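Local coordinates for protein beta-glycosidase (Bacteroides caccae, PDB 6T2R) that probably hydrolyses internal beta-galactosidic linkages of mucin O-glycans, as an endo-acting glycoside hydrolase of family 16 from a human gut bacterium, at residues 108-113 against 126-131; 198-203 against 208-213. All coordinates share one frame; numbering follows the deposited sequence.

Contact 1: residues 108-113 against 126-131; sequences GRIEVR and IWTLPY
Thr128 hydrogen-bonds through OG1 to the side-chain oxygen OE1 of Gln228, and its methyl group is left to face Ile110 across the interior of the protein. This division of labour within one side chain illustrates how the two curved antiparallel sheets of the family 16 beta-jelly roll meet. Strand 108-116 pairs with strands 187-195 and 251-263, while strand 125-130 pairs with strands 143-145 and 228-233, so each backbone makes its hydrogen bonds to neighbours in its own layer and methyl groups meet across the gap. The separation is that of packed layers: the CA atoms of Ile110 and Thr128 are 9.6 Å apart, those of Val112 and Ile126 7.9 Å.

Val112 and Ile126 form the closer pair, meeting end to end through two sets of methyl groups. Val112 CG1 touches Ile126 CD1 at 3.7 Å, and Val112 CG2 touches Ile126 CG2 at 3.8 Å. Ile126 can offer both branches because CG2 lies anti to its backbone N, while the other branch is carried on to CD1 by an extended second torsion (chi2 167°).

Alternation along strand 108-113 sorts the residues by face. Ile110 and Val112 enter the buried interface, whereas Arg109 and Arg113 lie on the other face, where they form salt bridges with Asp193 and Asp256. On the partner strand, Trp127 turns from this interior toward Glu143 and Asp145, residues of an E-V-D-I-M-E sequence that matches the family's signature, and its NE1 bonds to Asp233. The Ile110-Thr128 end is the slacker one: a fully extended Ile110 (chi2 180°) brings CD1 to 4.2 Å from Thr128 CG2.

Contact 2: residues 198-203 against 208-213; sequences SLVFHV and NFVYPR
The rings of Phe201 and Phe209 run alongside one another with planes 6° apart, offset until little of either ring covers the other. Their centroids are 4.8 Å apart, and the tightest approach is oblique, Phe209 CE1 to Phe201 CD2 at 3.3 Å. At the edge of the Phe201 ring, in its plane, sits the carbonyl oxygen of Phe209. That oxygen also accepts Phe201 N at 3.0 Å, in a bond that is nearly straight at the hydrogen (173°) and at the oxygen. Phe209 reaches its neighbour because CG is held between the backbone N and the carbonyl carbon (chi1 85°), which brings the ring end nearer the partner strand.

The two strands make an antiparallel beta hairpin, regular at its 198-200 end and distorted toward the turn. Leu199 and Tyr211 form a hydrogen-bonded pair, Leu199 N to Tyr211 O at 2.9 Å and Tyr211 N to Leu199 O at 2.8 Å. Toward the turn, Asn208 N rather than Phe209 N bonds to Phe201 O, also at 2.8 Å, so that Asn208 and Phe209 both stand opposite Phe201 in the manner of a classic beta bulge. Asn208 ND2 is gripped twice, by Asn178 O and Gln158 OE1.

Leu199 shares the buried face with both phenylalanines and Tyr211. Val160 of strand 155-161 touches Leu199 and Tyr211 there, while strand 187-195 lies alongside in the same sheet, its Phe194 and Val192 touching Leu199 and Phe201. Ser198, Val200 and Val210 occupy the other face, where Val210 CG1 rests 4.0 Å from Ser198 CB and 3.7 Å from Leu199 O.

How the contacts relate
Contact 1 comes first along the chain and is complete before contact 2 begins; their centres are 13 Å apart. Strand 187-195 joins them, pairing with strand 108-116 on one side and strand 198-203 on the other. Contact 1 leads from strand 108-116 to the facing layer, whereas contact 2 continues that strand's own layer laterally into a hairpin farther from the centre of the chain. Together they show one layer of the jelly roll being joined to the facing layer near its middle and extended by a hairpin at its margin. They also touch directly, Arg109 NH2 packing 3.9 Å from His202 CE1 across the intervening strand. All four segments belong to the family 16 region.

Contact 1: residues 108-113 against 126-131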
loop_
_atom_site.group_PDB
_atom_site.type_symbol
_atom_site.label_atom_id
_atom_site.label_comp_id
_atom_site.label_asym_id
_atom_site.label_seq_id
_atom_site.Cartn_x
_atom_site.Cartn_y
_atom_site.Cartn_z
ATOM N N GLY A 108 8.608 -2.074 11.850
ATOM C CA GLY A 108 9.660 -1.283 11.203
ATOM C C GLY A 108 9.086 -0.226 10.279
ATOM O O GLY A 108 7.904 0.164 10.445
ATOM N N ARG A 109 9.928 0.238 9.352
ATOM C CA ARG A 109 9.646 1.328 8.385
ATOM C C ARG A 109 9.476 0.658 7.031
ATOM O O ARG A 109 10.378 -0.057 6.621
ATOM C CB ARG A 109 10.796 2.341 8.400
ATOM C CG ARG A 109 10.926 3.197 7.148
ATOM C CD ARG A 109 11.824 4.412 7.338
ATOM N NE ARG A 109 11.340 5.342 8.343
ATOM C CZ ARG A 109 11.974 6.443 8.721
ATOM N NH1 ARG A 109 13.124 6.758 8.166
ATOM N NH2 ARG A 109 11.459 7.234 9.646
ATOM N N ILE A 110 8.327 0.813 6.406
ATOM C CA ILE A 110 8.096 0.333 5.021
ATOM C C ILE A 110 8.058 1.558 4.134
ATOM O O ILE A 110 7.254 2.480 4.448
ATOM C CB ILE A 110 6.812 -0.498 4.953
ATOM C CG1 ILE A 110 6.858 -1.635 5.970
ATOM C CG2 ILE A 110 6.638 -1.033 3.560
ATOM C CD1 ILE A 110 5.628 -2.510 5.988
ATOM N N GLU A 111 8.876 1.581 3.086
ATOM C CA GLU A 111 8.895 2.731 2.149
ATOM C C GLU A 111 8.827 2.189 0.732
ATOM O O GLU A 111 9.438 1.110 0.441
ATOM C CB GLU A 111 10.139 3.613 2.231
ATOM C CG GLU A 111 10.328 4.307 3.555
ATOM C CD GLU A 111 11.646 5.080 3.635
ATOM O OE1 GLU A 111 12.570 4.703 2.939
ATOM O OE2 GLU A 111 11.728 6.064 4.391
ATOM N N VAL A 112 8.069 2.897 -0.093
ATOM C CA VAL A 112 7.920 2.556 -1.532
ATOM C C VAL A 112 8.131 3.840 -2.320
ATOM O O VAL A 112 7.443 4.874 -2.008
ATOM C CB VAL A 112 6.547 1.912 -1.812
ATOM C CG1 VAL A 112 6.369 1.568 -3.285
ATOM C CG2 VAL A 112 6.340 0.682 -0.947
ATOM N N ARG A 113 8.977 3.769 -3.338
ATOM C CA ARG A 113 9.246 4.936 -4.210
ATOM C C ARG A 113 8.535 4.694 -5.546
ATOM O O ARG A 113 8.788 3.646 -6.213
ATOM C CB ARG A 113 10.755 5.189 -4.310
ATOM C CG ARG A 113 11.087 6.326 -5.267
ATOM C CD ARG A 113 12.569 6.632 -5.318
ATOM N NE ARG A 113 12.818 7.971 -5.840
ATOM C CZ ARG A 113 13.307 8.239 -7.055
ATOM N NH1 ARG A 113 13.557 7.270 -7.919
ATOM N NH2 ARG A 113 13.477 9.489 -7.426
ATOM N N ILE A 126 -0.892 1.887 -2.050
ATOM C CA ILE A 126 0.202 1.115 -1.393
ATOM C C ILE A 126 -0.264 0.894 0.042
ATOM O O ILE A 126 -0.562 1.878 0.731
ATOM C CB ILE A 126 1.529 1.897 -1.454
ATOM C CG1 ILE A 126 1.925 2.208 -2.900
ATOM C CG2 ILE A 126 2.616 1.161 -0.693
ATOM C CD1 ILE A 126 3.040 3.225 -3.085
ATOM N N TRP A 127 -0.331 -0.344 0.499
ATOM C CA TRP A 127 -1.033 -0.591 1.765
ATOM C C TRP A 127 -0.699 -1.960 2.306
ATOM O O TRP A 127 -0.133 -2.789 1.549
ATOM C CB TRP A 127 -2.527 -0.368 1.547
ATOM C CG TRP A 127 -3.216 -1.207 0.516
ATOM C CD1 TRP A 127 -2.986 -1.277 -0.834
ATOM C CD2 TRP A 127 -4.413 -1.981 0.747
ATOM N NE1 TRP A 127 -3.923 -2.083 -1.437
ATOM C CE2 TRP A 127 -4.799 -2.531 -0.493
ATOM C CE3 TRP A 127 -5.170 -2.275 1.896
ATOM C CZ2 TRP A 127 -5.910 -3.346 -0.618
ATOM C CZ3 TRP A 127 -6.274 -3.091 1.777
ATOM C CH2 TRP A 127 -6.631 -3.608 0.529
ATOM N N THR A 128 -1.017 -2.160 3.584
ATOM C CA THR A 128 -0.756 -3.420 4.292
ATOM C C THR A 128 -1.993 -3.900 5.049
ATOM O O THR A 128 -2.810 -3.091 5.490
ATOM C CB THR A 128 0.444 -3.307 5.234
ATOM O OG1 THR A 128 0.028 -2.607 6.410
ATOM C CG2 THR A 128 1.636 -2.678 4.545
ATOM N N LEU A 129 -2.063 -5.225 5.137
ATOM C CA LEU A 129 -3.087 -6.054 5.803
ATOM C C LEU A 129 -2.353 -7.070 6.668
ATOM O O LEU A 129 -1.171 -7.295 6.461
ATOM C CB LEU A 129 -3.943 -6.727 4.726
ATOM C CG LEU A 129 -4.927 -5.793 4.022
ATOM C CD1 LEU A 129 -5.704 -6.558 2.990
ATOM C CD2 LEU A 129 -5.856 -5.109 5.022
ATOM N N PRO A 130 -3.017 -7.677 7.675
ATOM C CA PRO A 130 -2.397 -8.735 8.469
ATOM C C PRO A 130 -1.941 -9.911 7.611
ATOM O O PRO A 130 -2.700 -10.382 6.768
ATOM C CB PRO A 130 -3.489 -9.153 9.468
ATOM C CG PRO A 130 -4.408 -7.933 9.510
ATOM C CD PRO A 130 -4.377 -7.364 8.110
ATOM N N TYR A 131 -0.683 -10.315 7.828
ATOM C CA TYR A 131 -0.023 -11.458 7.159
ATOM C C TYR A 131 -0.794 -12.733 7.496
ATOM O O TYR A 131 -1.016 -13.556 6.608
ATOM C CB TYR A 131 1.432 -11.618 7.615
ATOM C CG TYR A 131 2.145 -12.673 6.814
ATOM C CD1 TYR A 131 2.655 -12.387 5.548
ATOM C CD2 TYR A 131 2.218 -13.971 7.294
ATOM C CE1 TYR A 131 3.240 -13.374 4.777
ATOM C CE2 TYR A 131 2.841 -14.958 6.561
ATOM C CZ TYR A 131 3.342 -14.661 5.297
ATOM O OH TYR A 131 3.902 -15.676 4.573
#

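Contact 2: residues 198-203 against 208-213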
loop_
_atom_site.group_PDB
_atom_site.type_symbol
_atom_site.label_atom_id
_atom_site.label_comp_id
_atom_site.label_asym_id
_atom_site.label_seq_id
_atom_site.Cartn_x
_atom_site.Cartn_y
_atom_site.Cartn_z
ATOM N N SER A 198 2.152 3.689 18.392
ATOM C CA SER A 198 1.841 4.669 17.321
ATOM C C SER A 198 2.318 4.195 15.954
ATOM O O SER A 198 3.336 3.466 15.870
ATOM C CB SER A 198 2.446 6.004 17.615
ATOM O OG SER A 198 3.863 5.861 17.692
ATOM N N LEU A 199 1.629 4.673 14.920
ATOM C CA LEU A 199 2.097 4.618 13.523
ATOM C C LEU A 199 2.465 6.049 13.121
ATOM O O LEU A 199 1.722 6.949 13.510
ATOM C CB LEU A 199 1.013 4.053 12.603
ATOM C CG LEU A 199 0.426 2.685 12.949
ATOM C CD1 LEU A 199 -0.502 2.220 11.815
ATOM C CD2 LEU A 199 1.505 1.643 13.241
ATOM N N VAL A 200 3.554 6.239 12.370
ATOM C CA VAL A 200 3.962 7.573 11.831
ATOM C C VAL A 200 4.093 7.467 10.310
ATOM O O VAL A 200 4.900 6.631 9.855
ATOM C CB VAL A 200 5.283 8.069 12.432
ATOM C CG1 VAL A 200 5.591 9.469 11.934
ATOM C CG2 VAL A 200 5.297 7.997 13.965
ATOM N N PHE A 201 3.318 8.290 9.588
ATOM C CA PHE A 201 3.236 8.331 8.105
ATOM C C PHE A 201 4.121 9.448 7.571
ATOM O O PHE A 201 4.104 10.537 8.138
ATOM C CB PHE A 201 1.791 8.529 7.666
ATOM C CG PHE A 201 0.913 7.331 7.934
ATOM C CD1 PHE A 201 0.797 6.291 7.014
ATOM C CD2 PHE A 201 0.199 7.239 9.111
ATOM C CE1 PHE A 201 -0.013 5.187 7.270
ATOM C CE2 PHE A 201 -0.617 6.144 9.363
ATOM C CZ PHE A 201 -0.737 5.131 8.447
ATOM N N HIS A 202 4.870 9.156 6.518
ATOM C CA HIS A 202 5.810 10.089 5.868
ATOM C C HIS A 202 5.551 10.031 4.375
ATOM O O HIS A 202 5.192 8.957 3.873
ATOM C CB HIS A 202 7.280 9.737 6.169
ATOM C CG HIS A 202 7.651 9.844 7.606
ATOM N ND1 HIS A 202 7.683 8.743 8.441
ATOM C CD2 HIS A 202 7.964 10.922 8.369
ATOM C CE1 HIS A 202 8.044 9.139 9.654
ATOM N NE2 HIS A 202 8.205 10.488 9.639
ATOM N N VAL A 203 5.677 11.189 3.737
ATOM C CA VAL A 203 5.892 11.344 2.276
ATOM C C VAL A 203 7.206 12.127 2.100
ATOM O O VAL A 203 7.340 13.194 2.747
ATOM C CB VAL A 203 4.680 12.047 1.640
ATOM C CG1 VAL A 203 4.911 12.328 0.186
ATOM C CG2 VAL A 203 3.412 11.228 1.819
ATOM N N ASN A 208 3.547 13.277 7.838
ATOM C CA ASN A 208 2.142 13.590 7.486
ATOM C C ASN A 208 1.368 13.654 8.806
ATOM O O ASN A 208 0.839 14.699 9.136
ATOM C CB ASN A 208 1.536 12.575 6.506
ATOM C CG ASN A 208 0.117 12.929 6.090
ATOM O OD1 ASN A 208 -0.434 13.888 6.597
ATOM N ND2 ASN A 208 -0.510 12.147 5.218
ATOM N N PHE A 209 1.263 12.543 9.512
ATOM C CA PHE A 209 0.478 12.486 10.756
ATOM C C PHE A 209 0.873 11.238 11.514
ATOM O O PHE A 209 1.582 10.379 10.916
ATOM C CB PHE A 209 -1.024 12.534 10.491
ATOM C CG PHE A 209 -1.679 11.215 10.177
ATOM C CD1 PHE A 209 -1.545 10.640 8.925
ATOM C CD2 PHE A 209 -2.534 10.620 11.086
ATOM C CE1 PHE A 209 -2.211 9.468 8.622
ATOM C CE2 PHE A 209 -3.200 9.434 10.784
ATOM C CZ PHE A 209 -3.034 8.858 9.550
ATOM N N VAL A 210 0.454 11.216 12.786
ATOM C CA VAL A 210 0.716 10.130 13.765
ATOM C C VAL A 210 -0.648 9.496 14.055
ATOM O O VAL A 210 -1.586 10.228 14.291
ATOM C CB VAL A 210 1.408 10.664 15.044
ATOM C CG1 VAL A 210 1.639 9.575 16.090
ATOM C CG2 VAL A 210 2.720 11.367 14.747
ATOM N N TYR A 211 -0.770 8.181 13.997
ATOM C CA TYR A 211 -1.948 7.494 14.560
ATOM C C TYR A 211 -1.526 6.890 15.889
ATOM O O TYR A 211 -0.732 5.956 15.894
ATOM C CB TYR A 211 -2.550 6.432 13.644
ATOM C CG TYR A 211 -3.916 6.031 14.132
ATOM C CD1 TYR A 211 -4.994 6.881 13.948
ATOM C CD2 TYR A 211 -4.106 4.875 14.867
ATOM C CE1 TYR A 211 -6.253 6.544 14.419
ATOM C CE2 TYR A 211 -5.353 4.529 15.367
ATOM C CZ TYR A 211 -6.441 5.367 15.134
ATOM O OH TYR A 211 -7.697 5.064 15.597
ATOM N N PRO A 212 -2.029 7.437 17.018
ATOM C CA PRO A 212 -1.677 6.962 18.348
ATOM C C PRO A 212 -2.525 5.783 18.839
ATOM O O PRO A 212 -3.695 5.716 18.522
ATOM C CB PRO A 212 -1.920 8.204 19.213
ATOM C CG PRO A 212 -3.120 8.864 18.565
ATOM C CD PRO A 212 -2.946 8.605 17.076
ATOM N N ARG A 213 -1.885 4.906 19.631
ATOM C CA ARG A 213 -2.547 3.982 20.570
ATOM C C ARG A 213 -2.979 4.784 21.794
ATOM O O ARG A 213 -2.082 5.230 22.579
ATOM C CB ARG A 213 -1.627 2.832 20.981
ATOM C CG ARG A 213 -2.338 1.773 21.820
ATOM C CD ARG A 213 -1.429 0.754 22.482
ATOM N NE ARG A 213 -0.634 -0.080 21.578
ATOM C CZ ARG A 213 -0.988 -1.272 21.010
ATOM N NH1 ARG A 213 -2.186 -1.824 21.205
ATOM N NH2 ARG A 213 -0.122 -1.906 20.208
#